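PDB 5DLK: TqaA from Penicillium aethiopicum, which is a fungal nonribosomal peptide synthetase, represented here by its terminal condensation-like (CT) domain, a kind of domain that closes the finished peptide chain into a macrocycle. Local coordinates for residues Thr265-Lys270 / Gln436-Ser441; Leu384-Gln389 / Val422-Glu427; Asp28-His33 / Ser46-Leu51; Asp50-Thr55 / Gln111-Asn116. One frame throughout, in Å; residues are numbered along the deposited sequence.

In the fold
Interactions 3 and 4 come first along the chain and lie together, their centres about 8 Å apart: strand 47-53 takes helix 29-38 on one face in interaction 3 and pairs edge to edge with strand 108-115 in interaction 4, with D50 and L51 common to both. Interactions 1 and 2, about 10 Å apart centre to centre, belong to the six-stranded mixed sheet, where the adjacent strands 422-428 and 433-440 join them; along the chain, interaction 2 is nested within the loop that interaction 1 closes. The two groups, 29 to 40 Å apart between centres, lie on opposite sides of the chain's centre in different sheets, the six-stranded one nearing the phosphopantetheine-binding residues G183 and N392 through Q389.

Interaction 1. Residues Thr265-Lys270 / Gln436-Ser441. With EDO (1,2-ethanediol), chain F; EDO (1,2-ethanediol), chain E.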
loop_
_atom_site.group_PDB
_atom_site.type_symbol
_atom_site.label_atom_id
_atom_site.label_comp_id
_atom_site.label_asym_id
_atom_site.label_seq_id
_atom_site.Cartn_x
_atom_site.Cartn_y
_atom_site.Cartn_z
ATOM N N THR A 265 -6.336 -17.550 -1.494
ATOM C CA THR A 265 -5.306 -16.722 -0.888
ATOM C C THR A 265 -4.925 -17.363 0.433
ATOM O O THR A 265 -5.802 -17.637 1.262
ATOM C CB THR A 265 -5.811 -15.301 -0.655
ATOM O OG1 THR A 265 -6.121 -14.694 -1.916
ATOM C CG2 THR A 265 -4.771 -14.457 0.092
ATOM N N LEU A 266 -3.639 -17.650 0.611
ATOM C CA LEU A 266 -3.144 -18.164 1.883
ATOM C C LEU A 266 -2.192 -17.175 2.533
ATOM O O LEU A 266 -1.272 -16.667 1.869
ATOM C CB LEU A 266 -2.405 -19.498 1.710
ATOM C CG LEU A 266 -3.129 -20.707 1.140
ATOM C CD1 LEU A 266 -2.182 -21.910 1.192
ATOM C CD2 LEU A 266 -4.360 -20.962 1.965
ATOM N N TRP A 267 -2.406 -16.921 3.823
ATOM C CA TRP A 267 -1.441 -16.200 4.646
ATOM C C TRP A 267 -0.711 -17.175 5.561
ATOM O O TRP A 267 -1.337 -18.014 6.229
ATOM C CB TRP A 267 -2.114 -15.133 5.510
ATOM C CG TRP A 267 -2.566 -13.921 4.793
ATOM C CD1 TRP A 267 -3.743 -13.751 4.124
ATOM C CD2 TRP A 267 -1.858 -12.681 4.690
ATOM N NE1 TRP A 267 -3.808 -12.474 3.608
ATOM C CE2 TRP A 267 -2.666 -11.797 3.940
ATOM C CE3 TRP A 267 -0.616 -12.232 5.155
ATOM C CZ2 TRP A 267 -2.273 -10.489 3.646
ATOM C CZ3 TRP A 267 -0.223 -10.935 4.859
ATOM C CH2 TRP A 267 -1.055 -10.072 4.115
ATOM N N THR A 268 0.605 -17.047 5.628
ATOM C CA THR A 268 1.406 -17.941 6.461
ATOM C C THR A 268 2.364 -17.103 7.305
ATOM O O THR A 268 3.007 -16.186 6.795
ATOM C CB THR A 268 2.165 -18.967 5.598
ATOM O OG1 THR A 268 1.214 -19.699 4.802
ATOM C CG2 THR A 268 2.974 -19.937 6.471
ATOM N N PHE A 269 2.427 -17.387 8.605
ATOM C CA PHE A 269 3.147 -16.502 9.529
ATOM C C PHE A 269 4.239 -17.246 10.267
ATOM O O PHE A 269 4.061 -18.405 10.635
ATOM C CB PHE A 269 2.178 -15.892 10.564
ATOM C CG PHE A 269 0.989 -15.196 9.962
ATOM C CD1 PHE A 269 1.076 -13.873 9.567
ATOM C CD2 PHE A 269 -0.225 -15.855 9.807
ATOM C CE1 PHE A 269 -0.024 -13.215 9.012
ATOM C CE2 PHE A 269 -1.321 -15.203 9.255
ATOM C CZ PHE A 269 -1.214 -13.880 8.861
ATOM N N LYS A 270 5.354 -16.569 10.515
ATOM C CA LYS A 270 6.417 -17.110 11.365
ATOM C C LYS A 270 7.017 -15.971 12.178
ATOM O O LYS A 270 7.520 -14.995 11.624
ATOM C CB LYS A 270 7.493 -17.814 10.530
ATOM C CG LYS A 270 8.655 -18.434 11.331
ATOM C CD LYS A 270 8.136 -19.385 12.395
ATOM C CE LYS A 270 9.123 -20.516 12.694
ATOM N NZ LYS A 270 10.282 -20.060 13.475
ATOM N N GLN A 436 5.584 -12.800 7.149
ATOM C CA GLN A 436 4.294 -13.205 6.622
ATOM C C GLN A 436 4.431 -13.506 5.142
ATOM O O GLN A 436 4.962 -12.691 4.390
ATOM C CB GLN A 436 3.261 -12.097 6.831
ATOM C CG GLN A 436 3.283 -11.499 8.241
ATOM C CD GLN A 436 2.395 -10.276 8.369
ATOM O OE1 GLN A 436 2.066 -9.631 7.375
ATOM N NE2 GLN A 436 1.994 -9.958 9.597
ATOM N N VAL A 437 3.958 -14.665 4.715
ATOM C CA VAL A 437 3.925 -14.979 3.294
ATOM C C VAL A 437 2.476 -14.958 2.832
ATOM O O VAL A 437 1.596 -15.545 3.493
ATOM C CB VAL A 437 4.554 -16.359 3.000
ATOM C CG1 VAL A 437 4.363 -16.724 1.530
ATOM C CG2 VAL A 437 6.036 -16.378 3.412
ATOM N N CYS A 438 2.224 -14.279 1.713
ATOM C CA CYS A 438 0.875 -14.224 1.150
ATOM C C CYS A 438 0.920 -14.564 -0.333
ATOM O O CYS A 438 1.590 -13.884 -1.131
ATOM C CB CYS A 438 0.253 -12.838 1.347
ATOM S SG CYS A 438 -1.486 -12.776 0.794
ATOM N N ALA A 439 0.212 -15.619 -0.706
ATOM C CA ALA A 439 0.192 -16.055 -2.092
ATOM C C ALA A 439 -0.989 -16.971 -2.319
ATOM O O ALA A 439 -1.451 -17.646 -1.401
ATOM C CB ALA A 439 1.503 -16.792 -2.460
ATOM N N ASN A 440 -1.447 -17.017 -3.555
ATOM C CA ASN A 440 -2.478 -17.982 -3.920
ATOM C C ASN A 440 -1.970 -19.420 -3.771
ATOM O O ASN A 440 -0.819 -19.708 -4.083
ATOM C CB ASN A 440 -2.944 -17.718 -5.341
ATOM C CG ASN A 440 -4.165 -18.531 -5.693
ATOM O OD1 ASN A 440 -4.048 -19.686 -6.052
ATOM N ND2 ASN A 440 -5.335 -17.934 -5.563
ATOM N N SER A 441 -2.837 -20.328 -3.317
ATOM C CA SER A 441 -2.432 -21.687 -3.003
ATOM C C SER A 441 -1.986 -22.445 -4.248
ATOM O O SER A 441 -1.288 -23.455 -4.146
ATOM C CB SER A 441 -3.583 -22.445 -2.320
ATOM O OG SER A 441 -4.727 -22.390 -3.150
HETATM C C1 EDO F . -2.371 -10.316 8.365
HETATM O O1 EDO F . -1.184 -9.524 8.195
HETATM C C2 EDO F . -3.455 -9.835 7.405
HETATM O O2 EDO F . -4.311 -10.934 7.062
HETATM C C1 EDO E . -7.269 -12.511 2.302
HETATM O O1 EDO E . -6.241 -11.491 2.302
HETATM C C2 EDO E . -8.692 -11.936 2.170
HETATM O O2 EDO E . -8.938 -11.388 0.857
HETATM O O HOH W 1 -5.170 -15.115 -4.430
HETATM O O HOH W 2 1.044 -18.450 2.345
#
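The indole of W267 is covered on one face by C438, whose SG lies 3.7 Å from the centroid of the five-membered ring while CB makes a CH-pi contact over the six-membered ring. An ethanediol places its O2 over the opposite face, and a second one, at the edge, accepts a nearly straight hydrogen bond from NE1 to O1 (2.9 Å, 170°). The F269 ring meets Q436 at its edge: CD1 is 3.5 Å from Q436 CG, and the ring and amide planes are nearly perpendicular. With CG of Q436 anti to its carbonyl carbon (chi1 -46°), the extended chain runs on to OE1, 3.6 Å from W267 CZ3, while NE2 bonds to E434. These side chains share one face of an antiparallel pair in the six-stranded sheet, of which strand 265-272 is one of the two outermost strands within this chain. L266 with A439 and T268 with V437 form its hydrogen-bonded pairs, the shortest bond being V437 N to T268 O at 2.7 Å. An alanine in place of Q436 would probably cost the F269 edge its contact with CG and leave E434 without the amide donor. On the other face, L266 CD1 packs against S441 CB (3.8 Å).

Interaction 2. Residues Leu384-Gln389 / Val422-Glu427. With EDO (1,2-ethanediol), chain H.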
loop_
_atom_site.group_PDB
_atom_site.type_symbol
_atom_site.label_atom_id
_atom_site.label_comp_id
_atom_site.label_asym_id
_atom_site.label_seq_id
_atom_site.Cartn_x
_atom_site.Cartn_y
_atom_site.Cartn_z
ATOM N N LEU A 384 6.611 -8.473 -11.464
ATOM C CA LEU A 384 7.469 -8.963 -10.374
ATOM C C LEU A 384 6.835 -10.209 -9.773
ATOM O O LEU A 384 5.654 -10.197 -9.425
ATOM C CB LEU A 384 7.663 -7.893 -9.301
ATOM C CG LEU A 384 8.318 -6.627 -9.830
ATOM C CD1 LEU A 384 8.167 -5.480 -8.827
ATOM C CD2 LEU A 384 9.796 -6.888 -10.081
ATOM N N SER A 385 7.606 -11.279 -9.633
ATOM C CA SER A 385 7.021 -12.543 -9.197
ATOM C C SER A 385 7.158 -12.741 -7.689
ATOM O O SER A 385 6.474 -13.589 -7.100
ATOM C CB SER A 385 7.666 -13.707 -9.944
ATOM O OG SER A 385 9.060 -13.711 -9.723
ATOM N N LEU A 386 8.073 -11.984 -7.088
ATOM C CA LEU A 386 8.292 -11.974 -5.646
ATOM C C LEU A 386 8.445 -10.541 -5.193
ATOM O O LEU A 386 9.224 -9.780 -5.772
ATOM C CB LEU A 386 9.544 -12.781 -5.265
ATOM C CG LEU A 386 9.882 -12.727 -3.778
ATOM C CD1 LEU A 386 8.867 -13.538 -2.976
ATOM C CD2 LEU A 386 11.307 -13.253 -3.536
ATOM N N ILE A 387 7.677 -10.144 -4.183
ATOM C CA ILE A 387 7.769 -8.787 -3.679
ATOM C C ILE A 387 7.961 -8.812 -2.170
ATOM O O ILE A 387 7.152 -9.384 -1.442
ATOM C CB ILE A 387 6.518 -7.954 -4.012
ATOM C CG1 ILE A 387 6.237 -8.012 -5.517
ATOM C CG2 ILE A 387 6.682 -6.502 -3.488
ATOM C CD1 ILE A 387 5.024 -7.203 -5.965
ATOM N N VAL A 388 9.033 -8.176 -1.716
ATOM C CA VAL A 388 9.342 -8.094 -0.296
ATOM C C VAL A 388 8.974 -6.713 0.228
ATOM O O VAL A 388 9.421 -5.682 -0.300
ATOM C CB VAL A 388 10.808 -8.366 -0.036
ATOM C CG1 VAL A 388 11.140 -8.167 1.441
ATOM C CG2 VAL A 388 11.148 -9.788 -0.513
ATOM N N GLN A 389 8.140 -6.696 1.263
ATOM C CA GLN A 389 7.651 -5.438 1.830
ATOM C C GLN A 389 7.897 -5.420 3.337
ATOM O O GLN A 389 7.194 -6.109 4.091
ATOM C CB GLN A 389 6.163 -5.254 1.551
ATOM C CG GLN A 389 5.609 -3.905 2.052
ATOM C CD GLN A 389 4.252 -3.581 1.453
ATOM O OE1 GLN A 389 4.013 -3.792 0.252
ATOM N NE2 GLN A 389 3.357 -3.044 2.277
ATOM N N VAL A 422 4.230 -13.791 -5.295
ATOM C CA VAL A 422 4.363 -14.139 -3.885
ATOM C C VAL A 422 4.762 -12.860 -3.158
ATOM O O VAL A 422 5.658 -12.147 -3.611
ATOM C CB VAL A 422 5.417 -15.245 -3.652
ATOM C CG1 VAL A 422 5.686 -15.437 -2.148
ATOM C CG2 VAL A 422 4.952 -16.539 -4.298
ATOM N N TRP A 423 4.052 -12.547 -2.075
ATOM C CA TRP A 423 4.420 -11.451 -1.187
ATOM C C TRP A 423 5.083 -11.950 0.078
ATOM O O TRP A 423 4.624 -12.931 0.677
ATOM C CB TRP A 423 3.170 -10.635 -0.788
ATOM C CG TRP A 423 2.457 -10.014 -1.915
ATOM C CD1 TRP A 423 1.555 -10.614 -2.750
ATOM C CD2 TRP A 423 2.568 -8.651 -2.352
ATOM N NE1 TRP A 423 1.094 -9.695 -3.677
ATOM C CE2 TRP A 423 1.714 -8.495 -3.460
ATOM C CE3 TRP A 423 3.327 -7.558 -1.928
ATOM C CZ2 TRP A 423 1.577 -7.275 -4.141
ATOM C CZ3 TRP A 423 3.180 -6.344 -2.593
ATOM C CH2 TRP A 423 2.324 -6.216 -3.692
ATOM N N ILE A 424 6.155 -11.272 0.496
ATOM C CA ILE A 424 6.714 -11.486 1.821
ATOM C C ILE A 424 6.619 -10.178 2.574
ATOM O O ILE A 424 7.270 -9.215 2.209
ATOM C CB ILE A 424 8.181 -11.939 1.786
ATOM C CG1 ILE A 424 8.307 -13.301 1.092
ATOM C CG2 ILE A 424 8.736 -12.011 3.230
ATOM C CD1 ILE A 424 9.745 -13.776 0.890
ATOM N N PHE A 425 5.780 -10.131 3.602
ATOM C CA PHE A 425 5.693 -8.955 4.455
ATOM C C PHE A 425 6.427 -9.229 5.763
ATOM O O PHE A 425 6.374 -10.348 6.275
ATOM C CB PHE A 425 4.245 -8.589 4.783
ATOM C CG PHE A 425 3.375 -8.324 3.585
ATOM C CD1 PHE A 425 3.345 -7.072 2.994
ATOM C CD2 PHE A 425 2.560 -9.328 3.070
ATOM C CE1 PHE A 425 2.508 -6.825 1.887
ATOM C CE2 PHE A 425 1.725 -9.081 1.984
ATOM C CZ PHE A 425 1.708 -7.834 1.395
ATOM N N THR A 426 7.071 -8.217 6.329
ATOM C CA THR A 426 7.688 -8.379 7.658
ATOM C C THR A 426 7.203 -7.249 8.562
ATOM O O THR A 426 7.259 -6.091 8.190
ATOM C CB THR A 426 9.232 -8.387 7.603
ATOM O OG1 THR A 426 9.698 -7.332 6.746
ATOM C CG2 THR A 426 9.741 -9.712 7.084
ATOM N N GLU A 427 6.685 -7.603 9.739
ATOM C CA GLU A 427 6.157 -6.624 10.682
ATOM C C GLU A 427 6.999 -6.635 11.947
ATOM O O GLU A 427 7.086 -7.672 12.616
ATOM C CB GLU A 427 4.701 -6.927 11.044
ATOM C CG GLU A 427 3.706 -6.538 9.981
ATOM C CD GLU A 427 2.269 -6.678 10.454
ATOM O OE1 GLU A 427 2.043 -7.257 11.533
ATOM O OE2 GLU A 427 1.377 -6.200 9.732
HETATM C C1 EDO H . 3.828 -6.465 -9.846
HETATM O O1 EDO H . 4.437 -6.680 -11.118
HETATM C C2 EDO H . 4.188 -5.064 -9.361
HETATM O O2 EDO H . 3.686 -4.056 -10.252
#
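I387 lies alongside W423, projecting in the same direction, and meets the indole through CB, CG2 and CD1. Its CB lies 3.8 Å from W423 CE3; CG2, anti to the backbone N, comes to 3.6 Å from CZ3; and CG1, anti to the carbonyl carbon (chi1 -54°), continues in an extended line to CD1. That methyl sits over one ring face, 3.9 Å from the centroid of the six-membered ring, in a CH-pi contact. F330 and F416 also meet the indole edge-to-face, and its NE1 bonds to E421. Q389 repeats the alongside arrangement with F425: CB is 3.7 Å from CD1, and the amide carbon CD reaches the ring edge, with the two planes 83° apart. The Q389 amide is held by T309 at OE1 and Q391 at NE2, which would fix its rotation. The backbones form a parallel pair inside the mixed six-stranded sheet of the condensation domain; the side chains of Q389 and N392, which binds phosphopantetheine in another structure of this protein, are about 7 Å apart. Five hydrogen bonds join segments 384-389 and 422-427, from V422 N to S385 O through to T426 N to Q389 O; the straightest runs from Q389 N to I424 O (2.8 Å, 174°). On the face that carries L386, V388, V422 and I424, L386 CD1 touches V422 CG1 at 3.8 Å and I424 CD1 at 4.0 Å, while helix 283-299 packs against L386 and V388.

Interaction 3. Residues Asp28-His33 / Ser46-Leu51; sequences DPQALH and STLEDL
A helix-on-strand packing joins the first turn of helix 29-38 to strand 47-53, their short axes 8.7 Å apart and running at 138° to each other. L48 fills the middle of the contact: its CD2 meets P29 CB at 3.5 Å, and its CB lies 3.9 Å from H33 CG as the two side chains run antiparallel past one another. L51 CD1 adds contacts to P29 CB (3.8 Å) and L32 CD2. H33 carries the polar part. With CG anti to the backbone N (chi1 173°), its ring extends along the strand, brings one face over L48 N and gives NE2-H to S46 OG (3.0 Å), which is tilted 17° from the ring plane. S46 OG also bonds to P43 O. A water links Q30 OE1 to L48 N, so this backbone amide is satisfied from the helix side. A leucine in place of H33 would probably cost S46 OG its imidazole donor and leave the start of the strand less firmly tied to the helix. Around the contact, F21 packs on P29 and L48, while L32 and L48 also reach I110 and L112 on strand 108-115, the next strand of the sheet beyond 47-53.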
loop_
_atom_site.group_PDB
_atom_site.type_symbol
_atom_site.label_atom_id
_atom_site.label_comp_id
_atom_site.label_asym_id
_atom_site.label_seq_id
_atom_site.Cartn_x
_atom_site.Cartn_y
_atom_site.Cartn_z
ATOM N N ASP A 28 -12.696 14.146 -23.701
ATOM C CA ASP A 28 -13.797 14.895 -23.098
ATOM C C ASP A 28 -14.192 14.328 -21.731
ATOM O O ASP A 28 -15.111 13.511 -21.635
ATOM C CB ASP A 28 -14.999 14.893 -24.048
ATOM C CG ASP A 28 -16.112 15.817 -23.595
ATOM O OD1 ASP A 28 -15.927 16.551 -22.596
ATOM O OD2 ASP A 28 -17.167 15.826 -24.264
ATOM N N PRO A 29 -13.485 14.754 -20.673
ATOM C CA PRO A 29 -13.760 14.287 -19.307
ATOM C C PRO A 29 -15.165 14.615 -18.803
ATOM O O PRO A 29 -15.751 13.796 -18.101
ATOM C CB PRO A 29 -12.704 15.012 -18.458
ATOM C CG PRO A 29 -12.049 16.025 -19.369
ATOM C CD PRO A 29 -12.227 15.520 -20.756
ATOM N N GLN A 30 -15.694 15.786 -19.147
ATOM C CA GLN A 30 -17.008 16.181 -18.642
ATOM C C GLN A 30 -18.103 15.260 -19.166
ATOM O O GLN A 30 -19.064 14.975 -18.457
ATOM C CB GLN A 30 -17.304 17.646 -18.998
ATOM C CG GLN A 30 -16.280 18.623 -18.423
ATOM C CD GLN A 30 -16.338 18.713 -16.903
ATOM O OE1 GLN A 30 -17.280 18.224 -16.275
ATOM N NE2 GLN A 30 -15.325 19.330 -16.307
ATOM N N ALA A 31 -17.949 14.772 -20.394
ATOM C CA ALA A 31 -18.909 13.825 -20.956
ATOM C C ALA A 31 -18.918 12.513 -20.180
ATOM O O ALA A 31 -19.971 11.907 -19.973
ATOM C CB ALA A 31 -18.606 13.563 -22.414
ATOM N N LEU A 32 -17.739 12.062 -19.759
ATOM C CA LEU A 32 -17.660 10.847 -18.962
ATOM C C LEU A 32 -18.349 11.024 -17.607
ATOM O O LEU A 32 -19.061 10.132 -17.137
ATOM C CB LEU A 32 -16.200 10.440 -18.763
ATOM C CG LEU A 32 -15.985 9.217 -17.884
ATOM C CD1 LEU A 32 -16.659 7.996 -18.501
ATOM C CD2 LEU A 32 -14.487 8.992 -17.666
ATOM N N HIS A 33 -18.130 12.171 -16.980
ATOM C CA HIS A 33 -18.737 12.447 -15.683
ATOM C C HIS A 33 -20.260 12.480 -15.797
ATOM O O HIS A 33 -20.964 11.963 -14.939
ATOM C CB HIS A 33 -18.219 13.767 -15.121
ATOM C CG HIS A 33 -18.914 14.205 -13.867
ATOM N ND1 HIS A 33 -20.008 15.045 -13.879
ATOM C CD2 HIS A 33 -18.670 13.924 -12.565
ATOM C CE1 HIS A 33 -20.406 15.262 -12.639
ATOM N NE2 HIS A 33 -19.608 14.600 -11.821
ATOM N N SER A 46 -22.592 16.167 -8.137
ATOM C CA SER A 46 -21.139 16.287 -8.073
ATOM C C SER A 46 -20.616 16.989 -9.321
ATOM O O SER A 46 -21.266 16.979 -10.370
ATOM C CB SER A 46 -20.468 14.908 -7.930
ATOM O OG SER A 46 -20.664 14.129 -9.101
ATOM N N THR A 47 -19.437 17.592 -9.199
ATOM C CA THR A 47 -18.739 18.137 -10.350
ATOM C C THR A 47 -17.427 17.384 -10.553
ATOM O O THR A 47 -16.911 16.765 -9.622
ATOM C CB THR A 47 -18.440 19.621 -10.180
ATOM O OG1 THR A 47 -17.614 19.812 -9.027
ATOM C CG2 THR A 47 -19.752 20.398 -9.996
ATOM N N LEU A 48 -16.897 17.443 -11.767
ATOM C CA LEU A 48 -15.614 16.805 -12.058
ATOM C C LEU A 48 -14.483 17.813 -11.916
ATOM O O LEU A 48 -14.364 18.751 -12.716
ATOM C CB LEU A 48 -15.615 16.202 -13.459
ATOM C CG LEU A 48 -14.346 15.439 -13.851
ATOM C CD1 LEU A 48 -14.231 14.137 -13.047
ATOM C CD2 LEU A 48 -14.331 15.174 -15.346
ATOM N N GLU A 49 -13.656 17.624 -10.891
ATOM C CA GLU A 49 -12.569 18.544 -10.592
ATOM C C GLU A 49 -11.300 18.223 -11.400
ATOM O O GLU A 49 -10.545 19.128 -11.791
ATOM C CB GLU A 49 -12.274 18.515 -9.095
ATOM C CG GLU A 49 -11.103 19.360 -8.673
ATOM C CD GLU A 49 -10.773 19.193 -7.203
ATOM O OE1 GLU A 49 -9.569 19.219 -6.862
ATOM O OE2 GLU A 49 -11.708 19.032 -6.389
ATOM N N ASP A 50 -11.063 16.933 -11.646
ATOM C CA ASP A 50 -9.879 16.513 -12.401
ATOM C C ASP A 50 -10.067 15.107 -12.939
ATOM O O ASP A 50 -10.974 14.372 -12.526
ATOM C CB ASP A 50 -8.620 16.580 -11.529
ATOM C CG ASP A 50 -7.357 16.973 -12.325
ATOM O OD1 ASP A 50 -7.291 16.733 -13.552
ATOM O OD2 ASP A 50 -6.431 17.534 -11.708
ATOM N N LEU A 51 -9.211 14.736 -13.882
ATOM C CA LEU A 51 -9.186 13.374 -14.366
ATOM C C LEU A 51 -7.729 13.039 -14.678
ATOM O O LEU A 51 -7.072 13.761 -15.436
ATOM C CB LEU A 51 -10.087 13.206 -15.592
ATOM C CG LEU A 51 -10.450 11.775 -15.984
ATOM C CD1 LEU A 51 -11.689 11.749 -16.860
ATOM C CD2 LEU A 51 -9.270 11.104 -16.688
HETATM O O HOH W 3 -18.239 19.001 -13.568
#

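Interaction 4. Residues Asp50-Thr55 / Gln111-Asn116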
loop_
_atom_site.group_PDB
_atom_site.type_symbol
_atom_site.label_atom_id
_atom_site.label_comp_id
_atom_site.label_asym_id
_atom_site.label_seq_id
_atom_site.Cartn_x
_atom_site.Cartn_y
_atom_site.Cartn_z
ATOM N N ASP A 50 -11.063 16.933 -11.646
ATOM C CA ASP A 50 -9.879 16.513 -12.401
ATOM C C ASP A 50 -10.067 15.107 -12.939
ATOM O O ASP A 50 -10.974 14.372 -12.526
ATOM C CB ASP A 50 -8.620 16.580 -11.529
ATOM C CG ASP A 50 -7.357 16.973 -12.325
ATOM O OD1 ASP A 50 -7.291 16.733 -13.552
ATOM O OD2 ASP A 50 -6.431 17.534 -11.708
ATOM N N LEU A 51 -9.211 14.736 -13.882
ATOM C CA LEU A 51 -9.186 13.374 -14.366
ATOM C C LEU A 51 -7.729 13.039 -14.678
ATOM O O LEU A 51 -7.072 13.761 -15.436
ATOM C CB LEU A 51 -10.087 13.206 -15.592
ATOM C CG LEU A 51 -10.450 11.775 -15.984
ATOM C CD1 LEU A 51 -11.689 11.749 -16.860
ATOM C CD2 LEU A 51 -9.270 11.104 -16.688
ATOM N N LEU A 52 -7.233 11.961 -14.072
ATOM C CA LEU A 52 -5.828 11.544 -14.231
ATOM C C LEU A 52 -5.731 10.043 -14.456
ATOM O O LEU A 52 -6.626 9.299 -14.089
ATOM C CB LEU A 52 -4.995 11.919 -12.998
ATOM C CG LEU A 52 -4.996 13.375 -12.543
ATOM C CD1 LEU A 52 -6.037 13.570 -11.439
ATOM C CD2 LEU A 52 -3.621 13.800 -12.088
ATOM N N PRO A 53 -4.619 9.580 -15.048
ATOM C CA PRO A 53 -4.454 8.122 -15.074
ATOM C C PRO A 53 -4.279 7.611 -13.650
ATOM O O PRO A 53 -3.739 8.349 -12.809
ATOM C CB PRO A 53 -3.169 7.919 -15.904
ATOM C CG PRO A 53 -2.962 9.253 -16.632
ATOM C CD PRO A 53 -3.491 10.285 -15.682
ATOM N N ALA A 54 -4.761 6.400 -13.382
ATOM C CA ALA A 54 -4.417 5.714 -12.148
ATOM C C ALA A 54 -2.984 5.171 -12.308
ATOM O O ALA A 54 -2.589 4.794 -13.407
ATOM C CB ALA A 54 -5.381 4.598 -11.876
ATOM N N THR A 55 -2.221 5.120 -11.225
ATOM C CA THR A 55 -0.847 4.611 -11.318
ATOM C C THR A 55 -0.845 3.093 -11.416
ATOM O O THR A 55 -1.836 2.429 -11.084
ATOM C CB THR A 55 -0.011 5.011 -10.106
ATOM O OG1 THR A 55 -0.520 4.346 -8.937
ATOM C CG2 THR A 55 -0.046 6.512 -9.897
ATOM N N GLN A 111 -8.581 7.927 -12.819
ATOM C CA GLN A 111 -9.293 8.359 -11.635
ATOM C C GLN A 111 -9.975 9.718 -11.878
ATOM O O GLN A 111 -9.397 10.636 -12.446
ATOM C CB GLN A 111 -8.352 8.382 -10.423
ATOM C CG GLN A 111 -7.159 9.268 -10.525
ATOM C CD GLN A 111 -6.032 8.879 -9.553
ATOM O OE1 GLN A 111 -6.243 8.661 -8.360
ATOM N NE2 GLN A 111 -4.815 8.846 -10.069
ATOM N N LEU A 112 -11.251 9.781 -11.509
ATOM C CA LEU A 112 -12.039 11.006 -11.609
ATOM C C LEU A 112 -12.117 11.626 -10.227
ATOM O O LEU A 112 -12.693 11.039 -9.317
ATOM C CB LEU A 112 -13.444 10.713 -12.150
ATOM C CG LEU A 112 -13.617 10.346 -13.628
ATOM C CD1 LEU A 112 -13.114 8.941 -13.948
ATOM C CD2 LEU A 112 -15.064 10.491 -14.049
ATOM N N VAL A 113 -11.508 12.791 -10.067
ATOM C CA VAL A 113 -11.575 13.511 -8.815
ATOM C C VAL A 113 -12.867 14.323 -8.829
ATOM O O VAL A 113 -13.059 15.163 -9.694
ATOM C CB VAL A 113 -10.376 14.438 -8.612
ATOM C CG1 VAL A 113 -10.427 15.074 -7.234
ATOM C CG2 VAL A 113 -9.054 13.663 -8.802
ATOM N N LEU A 114 -13.747 14.047 -7.875
ATOM C CA LEU A 114 -15.015 14.761 -7.771
ATOM C C LEU A 114 -14.939 15.917 -6.778
ATOM O O LEU A 114 -14.176 15.879 -5.815
ATOM C CB LEU A 114 -16.120 13.797 -7.352
ATOM C CG LEU A 114 -16.346 12.592 -8.263
ATOM C CD1 LEU A 114 -17.610 11.806 -7.848
ATOM C CD2 LEU A 114 -16.415 13.012 -9.727
ATOM N N ALA A 115 -15.747 16.949 -7.023
ATOM C CA ALA A 115 -15.942 18.028 -6.068
ATOM C C ALA A 115 -17.451 18.226 -5.898
ATOM O O ALA A 115 -18.245 17.555 -6.567
ATOM C CB ALA A 115 -15.268 19.320 -6.538
ATOM N N ASN A 116 -17.832 19.140 -5.011
ATOM C CA ASN A 116 -19.248 19.317 -4.655
ATOM C C ASN A 116 -19.873 17.970 -4.305
ATOM O O ASN A 116 -20.978 17.636 -4.743
ATOM C CB ASN A 116 -20.008 19.994 -5.791
ATOM C CG ASN A 116 -19.506 21.401 -6.060
ATOM O OD1 ASN A 116 -18.678 21.622 -6.949
ATOM N ND2 ASN A 116 -19.980 22.360 -5.270
#
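L52 and Q111 form one antiparallel hydrogen-bonded pair, with L52 N to Q111 O at 3.0 Å and Q111 N to L52 O at 2.7 Å, the latter close to the line of the carbonyl. D50 and V113 form the other: V113 N reaches D50 O at 3.0 Å from above the carbonyl plane, and the return bond from D50 N to V113 O is weak, consistent with the classic beta bulge here, in which E49 and D50 both stand opposite V113. Between these pairs, L51 and L112 are a non-hydrogen-bonded pair, and L51 CA makes a CA-H...O contact with Q111 O.

One side-chain hydrogen bond adds to the ladder beyond the L52-Q111 pair. Q111 CG sits between the backbone N and the carbonyl carbon (chi1 59°), and from there the extended chain carries NE2 to P53 O (3.0 Å, 145°), approaching from above the carbonyl plane. Its OE1 takes a bond from Q58, so both ends of the buried amide are used.

The apolar contacts divide between the two faces. L51 CD1 lies beside L112 CG (4.0 Å), their side chains projecting in the same direction, whereas L52 CD1 crosses to V113 CG2 on the face shared with D50 and Q111. Helix 208-218 covers that face through Y213, which packs on L52 and bonds to the D50 carboxylate.

The chemistry thus joins a regular backbone ladder at L52 to a distorted one at D50, and Q111 adds a side-chain bond to the P53 carbonyl, its buried amide satisfied between P53 O and Q58.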